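Enolase from the environmental genome shotgun sequencing of the Sargasso Sea (PDB 2QGY) is of unknown function but belongs to the enolase superfamily, whose members use magnesium to stabilise the enolate formed by proton abstraction beside a carboxylate. Local coordinates at residues L80-I89 / T105-S116; K61-R72 / L372-K380. One frame throughout, in Å; residues are numbered along the deposited sequence.

In the fold
Both contacts lie in the N-terminal capping domain of an enolase-superfamily chain, their centres about 16 Å apart, and interaction 1 also touches helix 282-294 of the barrel domain. Interaction 1 packs two of the capping domain's helices, 82-93 and 99-120, against each other. Interaction 2 lays the preceding helix, 60-74, along strand 373-379, the last of the chain, which forms one edge of the four-stranded antiparallel sheet. In sequence, interaction 1 is nested inside the long loop that interaction 2 closes. The two meet where I108 packs on I67 and L70. After the barrel, the C-terminal strand thus comes back to complete the sheet of the N-terminal domain.

Interaction 1 of 2, residues L80-I89 / T105-S116; sequences LSIKSFYNKI and TSAIEIALWDIS
In the helical layer of the N-terminal capping domain, helices 82-89 and 105-116 run antiparallel, 166° between their directions and 10.3 Å between axes, meshed by two knobs-into-holes. I82 is the first knob, seated among E109, L112, W113 and S116. Its CD1 lies over the face of the W113 indole, 3.5 Å from the centroid of the six-membered ring, a CH-pi contact, while I82 CG2 sits above the same face at the NE1-CE2 rim, 3.6 Å from W113 NE1. The indole is fixed by W113 NE1 donating in the ring plane to E109 OE2 at 2.9 Å; OE2 also takes I283 N. F85 is the second knob, among T105, I108, E109 and L112. With CG anti to the backbone N (chi1 169°), its ring spans the gap: F85 CE1 touches I108 CG2 at 3.6 Å, and L112 CD1 packs on F85 CB and CG. Farther along, I89 CG2 meets T105 CG2 at 3.9 Å. S81 and S84 form a capping box at the helix start, S84 N donating to S81 OG at 3.0 Å and S81 N back to S84 OG at 2.9 Å. One water accepts from I82 N and donates to S116 OG, whose own proton goes to L112 O. No direct hydrogen bond joins the two segments, so their cohesion is apolar, with this single water bridging them.

Interaction 2 of 2, residues K61-R72 / L372-K380; sequences KGIAIIIKELFR and LSIYSLDEK
Helix 61-72 lies against the edge strand 375-379 of the capping domain's antiparallel sheet, their directions only 6° apart, and at the C-terminal end of both segments E379 joins K68, E69 and R72 in a salt-bridge network. R72 NE donates to E379 OE2 at 2.7 Å, in the guanidinium plane but from above the carboxylate plane. A weak bond runs from R72 NH2 to E379 OE1 at 3.4 Å, giving the carboxylate two attachments to one arginine, the planes of the two groups being 44° apart. K68 NZ adds only a long salt bridge to E379 OE1, 4.0 Å away; the lysine's nearer contact is K68 CD, 3.3 Å from the same oxygen. Within the helix, R72 NH1 pairs with E69 OE2 by charge alone, the oxygen lying well out of the guanidinium plane. R72 thus stands between two carboxylates, which would probably offset the like charge of nearby K68. With CG anti to the backbone N, E379 sets CG against F71 CD2 and CE2, and the bend at its second torsion turns the carboxylate to R72. In the middle of the contact, L377 CD2 touches K68 CD and I65 CD1. The strand's backbone is held on the sheet side, where L377 pairs with I18 and E379 with L16, while I374 and Y375 both face I20 in a classic beta bulge. K61 sends its amine to E69 of the second subunit in a salt bridge, tying this end of the helix to the dimer interface. In one of two conformers modelled for Y375, K61 CD stands over one ring face, offset toward the rim, 3.9 Å from the Y375 centroid and 18° off the normal, with I374 CG1 similarly offset over the opposite face.

Interaction 1 of 2, residues L80-I89 / T105-S116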
loop_
_atom_site.group_PDB
_atom_site.type_symbol
_atom_site.label_atom_id
_atom_site.label_comp_id
_atom_site.label_asym_id
_atom_site.label_seq_id
_atom_site.Cartn_x
_atom_site.Cartn_y
_atom_site.Cartn_z
ATOM N N LEU A 80 21.609 -14.108 -8.916
ATOM C CA LEU A 80 20.453 -13.852 -8.039
ATOM C C LEU A 80 20.462 -14.690 -6.752
ATOM O O LEU A 80 20.790 -15.879 -6.764
ATOM C CB LEU A 80 19.149 -14.083 -8.809
ATOM C CG LEU A 80 17.825 -13.670 -8.154
ATOM C CD1 LEU A 80 17.745 -12.150 -7.955
ATOM C CD2 LEU A 80 16.653 -14.170 -9.003
ATOM N N SER A 81 20.099 -14.044 -5.647
ATOM C CA SER A 81 19.880 -14.703 -4.374
ATOM C C SER A 81 18.693 -14.032 -3.679
ATOM O O SER A 81 18.200 -13.007 -4.151
ATOM C CB SER A 81 21.123 -14.581 -3.497
ATOM O OG SER A 81 21.331 -13.228 -3.089
ATOM N N ILE A 82 18.239 -14.623 -2.576
ATOM C CA ILE A 82 17.180 -14.014 -1.748
ATOM C C ILE A 82 17.612 -12.603 -1.372
ATOM O O ILE A 82 16.858 -11.645 -1.557
ATOM C CB ILE A 82 16.892 -14.832 -0.487
ATOM C CG1 ILE A 82 16.310 -16.193 -0.857
ATOM C CG2 ILE A 82 15.865 -14.098 0.441
ATOM C CD1 ILE A 82 16.554 -17.226 0.234
ATOM N N LYS A 83 18.850 -12.480 -0.894
ATOM C CA LYS A 83 19.422 -11.178 -0.518
ATOM C C LYS A 83 19.494 -10.189 -1.671
ATOM O O LYS A 83 19.085 -9.041 -1.507
ATOM C CB LYS A 83 20.806 -11.339 0.118
ATOM C CG LYS A 83 21.411 -10.021 0.603
ATOM C CD LYS A 83 22.486 -10.245 1.659
ATOM C CE LYS A 83 23.370 -9.001 1.829
ATOM N NZ LYS A 83 24.568 -9.283 2.674
ATOM N N SER A 84 20.012 -10.595 -2.835
ATOM C CA SER A 84 20.114 -9.624 -3.917
ATOM C C SER A 84 18.717 -9.274 -4.447
ATOM O O SER A 84 18.478 -8.143 -4.887
ATOM C CB SER A 84 21.088 -10.059 -5.041
ATOM O OG SER A 84 20.615 -11.188 -5.733
ATOM N N PHE A 85 17.801 -10.238 -4.398
ATOM C CA PHE A 85 16.396 -9.956 -4.720
ATOM C C PHE A 85 15.862 -8.862 -3.772
ATOM O O PHE A 85 15.319 -7.852 -4.215
ATOM C CB PHE A 85 15.522 -11.207 -4.588
ATOM C CG PHE A 85 14.038 -10.905 -4.650
ATOM C CD1 PHE A 85 13.454 -10.498 -5.852
ATOM C CD2 PHE A 85 13.241 -10.995 -3.518
ATOM C CE1 PHE A 85 12.087 -10.188 -5.931
ATOM C CE2 PHE A 85 11.865 -10.692 -3.605
ATOM C CZ PHE A 85 11.303 -10.294 -4.801
ATOM N N TYR A 86 16.057 -9.072 -2.484
ATOM C CA TYR A 86 15.529 -8.149 -1.449
ATOM C C TYR A 86 16.079 -6.751 -1.674
ATOM O O TYR A 86 15.331 -5.752 -1.696
ATOM C CB TYR A 86 15.937 -8.637 -0.062
ATOM C CG TYR A 86 15.420 -7.779 1.080
ATOM C CD1 TYR A 86 14.205 -8.079 1.710
ATOM C CD2 TYR A 86 16.145 -6.665 1.539
ATOM C CE1 TYR A 86 13.727 -7.300 2.757
ATOM C CE2 TYR A 86 15.651 -5.878 2.619
ATOM C CZ TYR A 86 14.456 -6.225 3.214
ATOM O OH TYR A 86 13.950 -5.483 4.277
ATOM N N ASN A 87 17.393 -6.683 -1.897
ATOM C CA ASN A 87 18.063 -5.414 -2.190
ATOM C C ASN A 87 17.567 -4.725 -3.452
ATOM O O ASN A 87 17.415 -3.487 -3.489
ATOM C CB ASN A 87 19.600 -5.604 -2.216
ATOM C CG ASN A 87 20.157 -5.923 -0.850
ATOM O OD1 ASN A 87 19.530 -5.623 0.176
ATOM N ND2 ASN A 87 21.357 -6.507 -0.812
ATOM N N LYS A 88 17.298 -5.511 -4.490
ATOM C CA LYS A 88 16.789 -4.970 -5.738
ATOM C C LYS A 88 15.381 -4.400 -5.543
ATOM O O LYS A 88 15.068 -3.331 -6.054
ATOM C CB LYS A 88 16.754 -6.061 -6.798
ATOM C CG LYS A 88 16.067 -5.679 -8.108
ATOM C CD LYS A 88 16.938 -4.765 -8.956
ATOM C CE LYS A 88 16.323 -4.581 -10.335
ATOM N NZ LYS A 88 17.318 -4.054 -11.320
ATOM N N ILE A 89 14.533 -5.150 -4.845
ATOM C CA ILE A 89 13.197 -4.653 -4.484
ATOM C C ILE A 89 13.286 -3.310 -3.743
ATOM O O ILE A 89 12.568 -2.366 -4.083
ATOM C CB ILE A 89 12.370 -5.698 -3.642
ATOM C CG1 ILE A 89 11.961 -6.884 -4.511
ATOM C CG2 ILE A 89 11.083 -5.046 -3.011
ATOM C CD1 ILE A 89 11.219 -6.498 -5.825
ATOM N N THR A 105 5.739 -9.085 -3.830
ATOM C CA THR A 105 7.137 -9.382 -3.492
ATOM C C THR A 105 7.164 -10.552 -2.533
ATOM O O THR A 105 8.078 -11.329 -2.583
ATOM C CB THR A 105 7.899 -8.206 -2.861
ATOM O OG1 THR A 105 7.313 -7.834 -1.599
ATOM C CG2 THR A 105 7.842 -7.000 -3.813
ATOM N N SER A 106 6.167 -10.669 -1.658
ATOM C CA SER A 106 6.083 -11.890 -0.789
ATOM C C SER A 106 6.090 -13.173 -1.615
ATOM O O SER A 106 6.793 -14.146 -1.274
ATOM C CB SER A 106 4.803 -11.906 0.064
ATOM O OG SER A 106 4.876 -10.837 0.966
ATOM N N ALA A 107 5.253 -13.216 -2.642
ATOM C CA ALA A 107 5.085 -14.445 -3.396
ATOM C C ALA A 107 6.450 -14.821 -4.014
ATOM O O ALA A 107 6.840 -15.976 -3.960
ATOM C CB ALA A 107 4.022 -14.300 -4.460
ATOM N N ILE A 108 7.150 -13.841 -4.572
ATOM C CA ILE A 108 8.415 -14.117 -5.263
ATOM C C ILE A 108 9.447 -14.511 -4.200
ATOM O O ILE A 108 10.127 -15.531 -4.349
ATOM C CB ILE A 108 8.923 -12.923 -6.072
ATOM C CG1 ILE A 108 7.984 -12.609 -7.241
ATOM C CG2 ILE A 108 10.353 -13.225 -6.609
ATOM C CD1 ILE A 108 8.253 -11.204 -7.891
ATOM N N GLU A 109 9.525 -13.758 -3.093
ATOM C CA GLU A 109 10.557 -14.097 -2.108
ATOM C C GLU A 109 10.341 -15.480 -1.530
ATOM O O GLU A 109 11.308 -16.227 -1.308
ATOM C CB GLU A 109 10.681 -13.059 -0.988
ATOM C CG GLU A 109 12.022 -13.164 -0.252
ATOM C CD GLU A 109 12.044 -12.371 1.039
ATOM O OE1 GLU A 109 12.012 -11.115 1.001
ATOM O OE2 GLU A 109 12.110 -13.038 2.082
ATOM N N ILE A 110 9.093 -15.839 -1.283
ATOM C CA ILE A 110 8.771 -17.150 -0.723
ATOM C C ILE A 110 9.222 -18.232 -1.708
ATOM O O ILE A 110 9.784 -19.254 -1.300
ATOM C CB ILE A 110 7.255 -17.268 -0.416
ATOM C CG1 ILE A 110 6.920 -16.426 0.842
ATOM C CG2 ILE A 110 6.851 -18.760 -0.166
ATOM C CD1 ILE A 110 5.422 -16.216 1.075
ATOM N N ALA A 111 8.983 -18.017 -2.997
ATOM C CA ALA A 111 9.457 -19.003 -4.013
ATOM C C ALA A 111 10.988 -19.152 -4.048
ATOM O O ALA A 111 11.507 -20.261 -4.275
ATOM C CB ALA A 111 8.940 -18.667 -5.389
ATOM N N LEU A 112 11.696 -18.035 -3.867
ATOM C CA LEU A 112 13.164 -18.071 -3.832
ATOM C C LEU A 112 13.671 -18.830 -2.590
ATOM O O LEU A 112 14.695 -19.537 -2.645
ATOM C CB LEU A 112 13.752 -16.660 -3.933
ATOM C CG LEU A 112 13.468 -15.821 -5.196
ATOM C CD1 LEU A 112 14.180 -14.504 -5.159
ATOM C CD2 LEU A 112 13.785 -16.564 -6.544
ATOM N N TRP A 113 12.948 -18.712 -1.477
ATOM C CA TRP A 113 13.260 -19.491 -0.280
ATOM C C TRP A 113 13.061 -20.985 -0.516
ATOM O O TRP A 113 13.863 -21.795 -0.021
ATOM C CB TRP A 113 12.424 -19.064 0.931
ATOM C CG TRP A 113 12.968 -17.843 1.632
ATOM C CD1 TRP A 113 12.477 -16.573 1.552
ATOM C CD2 TRP A 113 14.112 -17.774 2.510
ATOM N NE1 TRP A 113 13.229 -15.714 2.335
ATOM C CE2 TRP A 113 14.237 -16.422 2.928
ATOM C CE3 TRP A 113 15.028 -18.717 2.991
ATOM C CZ2 TRP A 113 15.251 -15.992 3.785
ATOM C CZ3 TRP A 113 16.042 -18.284 3.846
ATOM C CH2 TRP A 113 16.139 -16.937 4.237
ATOM N N ASP A 114 11.998 -21.342 -1.230
ATOM C CA ASP A 114 11.698 -22.743 -1.541
ATOM C C ASP A 114 12.876 -23.283 -2.371
ATOM O O ASP A 114 13.439 -24.368 -2.088
ATOM C CB ASP A 114 10.389 -22.798 -2.356
ATOM C CG ASP A 114 9.842 -24.232 -2.533
ATOM O OD1 ASP A 114 10.141 -25.109 -1.694
ATOM O OD2 ASP A 114 9.076 -24.472 -3.489
ATOM N N ILE A 115 13.231 -22.520 -3.393
ATOM C CA ILE A 115 14.365 -22.863 -4.299
ATOM C C ILE A 115 15.640 -23.030 -3.467
ATOM O O ILE A 115 16.331 -24.055 -3.568
ATOM C CB ILE A 115 14.547 -21.809 -5.405
ATOM C CG1 ILE A 115 13.399 -21.963 -6.413
ATOM C CG2 ILE A 115 15.964 -21.944 -6.125
ATOM C CD1 ILE A 115 13.134 -20.742 -7.309
ATOM N N SER A 116 15.927 -22.044 -2.631
ATOM C CA SER A 116 17.114 -22.084 -1.751
ATOM C C SER A 116 17.148 -23.319 -0.861
ATOM O O SER A 116 18.214 -23.949 -0.687
ATOM C CB SER A 116 17.228 -20.790 -0.938
ATOM O OG SER A 116 17.484 -19.735 -1.849
HETATM O O HOH W 1 19.221 -17.374 -1.895
#

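Interaction 2 of 2, residues K61-R72 / L372-K380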
loop_
_atom_site.group_PDB
_atom_site.type_symbol
_atom_site.label_atom_id
_atom_site.label_comp_id
_atom_site.label_asym_id
_atom_site.label_seq_id
_atom_site.Cartn_x
_atom_site.Cartn_y
_atom_site.Cartn_z
ATOM N N LYS A 61 -5.687 -9.702 -10.218
ATOM C CA LYS A 61 -4.989 -9.638 -11.504
ATOM C C LYS A 61 -3.884 -8.568 -11.457
ATOM O O LYS A 61 -2.803 -8.760 -12.023
ATOM C CB LYS A 61 -5.981 -9.348 -12.637
ATOM C CG LYS A 61 -6.902 -10.530 -12.938
ATOM C CD LYS A 61 -7.584 -10.412 -14.304
ATOM C CE LYS A 61 -8.618 -9.310 -14.327
ATOM N NZ LYS A 61 -9.470 -9.314 -15.585
ATOM N N GLY A 62 -4.160 -7.468 -10.762
ATOM C CA GLY A 62 -3.177 -6.396 -10.586
ATOM C C GLY A 62 -1.933 -6.906 -9.876
ATOM O O GLY A 62 -0.811 -6.641 -10.305
ATOM N N ILE A 63 -2.136 -7.683 -8.818
ATOM C CA ILE A 63 -1.021 -8.268 -8.082
ATOM C C ILE A 63 -0.217 -9.205 -9.008
ATOM O O ILE A 63 1.035 -9.144 -9.065
ATOM C CB ILE A 63 -1.526 -8.966 -6.804
ATOM C CG1 ILE A 63 -2.062 -7.917 -5.785
ATOM C CG2 ILE A 63 -0.427 -9.842 -6.164
ATOM C CD1 ILE A 63 -2.893 -8.551 -4.695
ATOM N N ALA A 64 -0.929 -10.059 -9.738
ATOM C CA ALA A 64 -0.265 -11.002 -10.660
ATOM C C ALA A 64 0.583 -10.300 -11.731
ATOM O O ALA A 64 1.679 -10.767 -12.089
ATOM C CB ALA A 64 -1.302 -11.898 -11.306
ATOM N N ILE A 65 0.047 -9.216 -12.283
ATOM C CA ILE A 65 0.768 -8.429 -13.266
ATOM C C ILE A 65 2.042 -7.797 -12.702
ATOM O O ILE A 65 3.092 -7.793 -13.361
ATOM C CB ILE A 65 -0.172 -7.388 -13.935
ATOM C CG1 ILE A 65 -1.237 -8.100 -14.786
ATOM C CG2 ILE A 65 0.624 -6.322 -14.721
ATOM C CD1 ILE A 65 -0.700 -9.075 -15.827
ATOM N N ILE A 66 1.966 -7.322 -11.464
ATOM C CA ILE A 66 3.139 -6.835 -10.749
ATOM C C ILE A 66 4.170 -7.941 -10.518
ATOM O O ILE A 66 5.353 -7.741 -10.797
ATOM C CB ILE A 66 2.745 -6.140 -9.415
ATOM C CG1 ILE A 66 1.974 -4.852 -9.716
ATOM C CG2 ILE A 66 4.001 -5.824 -8.582
ATOM C CD1 ILE A 66 1.296 -4.299 -8.430
ATOM N N ILE A 67 3.735 -9.108 -10.039
ATOM C CA ILE A 67 4.648 -10.235 -9.945
ATOM C C ILE A 67 5.313 -10.502 -11.297
ATOM O O ILE A 67 6.527 -10.719 -11.358
ATOM C CB ILE A 67 3.908 -11.548 -9.496
ATOM C CG1 ILE A 67 3.412 -11.390 -8.053
ATOM C CG2 ILE A 67 4.837 -12.787 -9.615
ATOM C CD1 ILE A 67 2.418 -12.483 -7.610
ATOM N N LYS A 68 4.521 -10.509 -12.364
ATOM C CA LYS A 68 5.056 -10.751 -13.696
ATOM C C LYS A 68 6.105 -9.696 -14.084
ATOM O O LYS A 68 7.173 -10.039 -14.625
ATOM C CB LYS A 68 3.934 -10.777 -14.754
ATOM C CG LYS A 68 4.484 -11.019 -16.183
ATOM C CD LYS A 68 3.393 -11.349 -17.204
ATOM C CE LYS A 68 3.082 -10.157 -18.118
ATOM N NZ LYS A 68 2.153 -10.484 -19.285
ATOM N N GLU A 69 5.827 -8.427 -13.787
ATOM C CA GLU A 69 6.792 -7.379 -14.149
ATOM C C GLU A 69 8.075 -7.434 -13.343
ATOM O O GLU A 69 9.197 -7.190 -13.869
ATOM C CB GLU A 69 6.176 -5.987 -14.057
ATOM C CG GLU A 69 5.139 -5.671 -15.140
ATOM C CD GLU A 69 5.666 -5.829 -16.573
ATOM O OE1 GLU A 69 6.814 -5.415 -16.844
ATOM O OE2 GLU A 69 4.925 -6.358 -17.432
ATOM N N LEU A 70 7.926 -7.763 -12.062
ATOM C CA LEU A 70 9.082 -7.946 -11.197
ATOM C C LEU A 70 9.903 -9.138 -11.679
ATOM O O LEU A 70 11.126 -9.080 -11.738
ATOM C CB LEU A 70 8.655 -8.110 -9.749
ATOM C CG LEU A 70 8.076 -6.833 -9.126
ATOM C CD1 LEU A 70 7.548 -7.100 -7.708
ATOM C CD2 LEU A 70 9.066 -5.687 -9.099
ATOM N N PHE A 71 9.218 -10.204 -12.066
ATOM C CA PHE A 71 9.898 -11.378 -12.534
ATOM C C PHE A 71 10.773 -11.063 -13.741
ATOM O O PHE A 71 11.931 -11.466 -13.775
ATOM C CB PHE A 71 8.899 -12.476 -12.866
ATOM C CG PHE A 71 9.499 -13.630 -13.603
ATOM C CD1 PHE A 71 10.176 -14.628 -12.908
ATOM C CD2 PHE A 71 9.380 -13.726 -14.983
ATOM C CE1 PHE A 71 10.727 -15.693 -13.572
ATOM C CE2 PHE A 71 9.943 -14.801 -15.653
ATOM C CZ PHE A 71 10.612 -15.770 -14.945
ATOM N N ARG A 72 10.220 -10.348 -14.712
ATOM C CA ARG A 72 10.945 -9.986 -15.932
ATOM C C ARG A 72 12.196 -9.201 -15.576
ATOM O O ARG A 72 13.285 -9.455 -16.120
ATOM C CB ARG A 72 10.066 -9.161 -16.862
ATOM C CG ARG A 72 9.001 -9.950 -17.600
ATOM C CD ARG A 72 8.305 -9.055 -18.629
ATOM N NE ARG A 72 7.128 -9.707 -19.202
ATOM C CZ ARG A 72 6.093 -9.065 -19.749
ATOM N NH1 ARG A 72 6.057 -7.737 -19.785
ATOM N NH2 ARG A 72 5.077 -9.758 -20.251
ATOM N N LEU A 372 -9.207 -25.359 -11.316
ATOM C CA LEU A 372 -9.814 -24.546 -10.262
ATOM C C LEU A 372 -9.577 -23.054 -10.462
ATOM O O LEU A 372 -10.054 -22.249 -9.654
ATOM C CB LEU A 372 -9.231 -24.974 -8.909
ATOM C CG LEU A 372 -9.541 -26.387 -8.416
ATOM C CD1 LEU A 372 -8.703 -26.720 -7.184
ATOM C CD2 LEU A 372 -11.039 -26.564 -8.107
ATOM N N SER A 373 -8.854 -22.687 -11.525
ATOM C CA SER A 373 -8.435 -21.297 -11.726
ATOM C C SER A 373 -9.272 -20.540 -12.737
ATOM O O SER A 373 -9.745 -21.114 -13.736
ATOM C CB SER A 373 -6.945 -21.242 -12.103
ATOM O OG SER A 373 -6.175 -21.737 -11.003
ATOM N N ILE A 374 -9.465 -19.256 -12.436
ATOM C CA ILE A 374 -10.191 -18.301 -13.262
ATOM C C ILE A 374 -9.205 -17.563 -14.190
ATOM O O ILE A 374 -9.588 -17.066 -15.253
ATOM C CB ILE A 374 -11.011 -17.300 -12.357
ATOM C CG1 ILE A 374 -12.019 -16.469 -13.172
ATOM C CG2 ILE A 374 -10.125 -16.380 -11.544
ATOM C CD1 ILE A 374 -13.118 -17.322 -13.775
ATOM N N TYR A 375 -7.931 -17.510 -13.796
ATOM C CA TYR A 375 -6.910 -16.794 -14.560
ATOM C C TYR A 375 -5.568 -17.469 -14.363
ATOM O O TYR A 375 -5.301 -18.072 -13.319
ATOM C CB TYR A 375 -6.833 -15.310 -14.154
ATOM C CG TYR A 375 -8.134 -14.552 -14.333
ATOM C CD1 TYR A 375 -8.790 -14.528 -15.572
ATOM C CD2 TYR A 375 -8.717 -13.861 -13.265
ATOM C CE1 TYR A 375 -9.999 -13.858 -15.738
ATOM C CE2 TYR A 375 -9.927 -13.181 -13.426
ATOM C CZ TYR A 375 -10.557 -13.187 -14.663
ATOM O OH TYR A 375 -11.748 -12.516 -14.828
ATOM N N SER A 376 -4.730 -17.401 -15.383
ATOM C CA SER A 376 -3.396 -17.953 -15.260
ATOM C C SER A 376 -2.437 -17.259 -16.232
ATOM O O SER A 376 -2.849 -16.669 -17.241
ATOM C CB SER A 376 -3.385 -19.485 -15.410
ATOM O OG SER A 376 -3.697 -19.895 -16.732
ATOM N N LEU A 377 -1.166 -17.289 -15.890
ATOM C CA LEU A 377 -0.163 -16.592 -16.660
ATOM C C LEU A 377 0.995 -17.547 -16.757
ATOM O O LEU A 377 1.317 -18.220 -15.780
ATOM C CB LEU A 377 0.236 -15.335 -15.888
ATOM C CG LEU A 377 0.740 -14.034 -16.479
ATOM C CD1 LEU A 377 0.156 -13.728 -17.877
ATOM C CD2 LEU A 377 0.391 -12.917 -15.455
ATOM N N ASP A 378 1.589 -17.641 -17.949
ATOM C CA ASP A 378 2.788 -18.446 -18.178
ATOM C C ASP A 378 3.788 -17.598 -18.964
ATOM O O ASP A 378 3.524 -17.184 -20.114
ATOM C CB ASP A 378 2.456 -19.750 -18.911
ATOM C CG ASP A 378 3.602 -20.770 -18.877
ATOM O OD1 ASP A 378 4.763 -20.397 -18.562
ATOM O OD2 ASP A 378 3.335 -21.965 -19.171
ATOM N N GLU A 379 4.936 -17.358 -18.331
ATOM C CA GLU A 379 5.902 -16.362 -18.762
ATOM C C GLU A 379 7.303 -16.979 -18.823
ATOM O O GLU A 379 7.697 -17.725 -17.929
ATOM C CB GLU A 379 5.865 -15.205 -17.761
ATOM C CG GLU A 379 6.842 -14.066 -18.001
ATOM C CD GLU A 379 6.374 -13.091 -19.072
ATOM O OE1 GLU A 379 5.164 -13.073 -19.409
ATOM O OE2 GLU A 379 7.235 -12.339 -19.578
ATOM N N LYS A 380 8.036 -16.681 -19.894
ATOM C CA LYS A 380 9.423 -17.125 -20.038
ATOM C C LYS A 380 10.363 -15.937 -19.881
ATOM O O LYS A 380 11.556 -16.105 -19.606
ATOM C CB LYS A 380 9.652 -17.774 -21.403
ATOM C CG LYS A 380 9.091 -19.160 -21.563
ATOM C CD LYS A 380 8.882 -19.444 -23.039
ATOM C CE LYS A 380 7.816 -20.509 -23.263
ATOM N NZ LYS A 380 7.069 -20.242 -24.525
#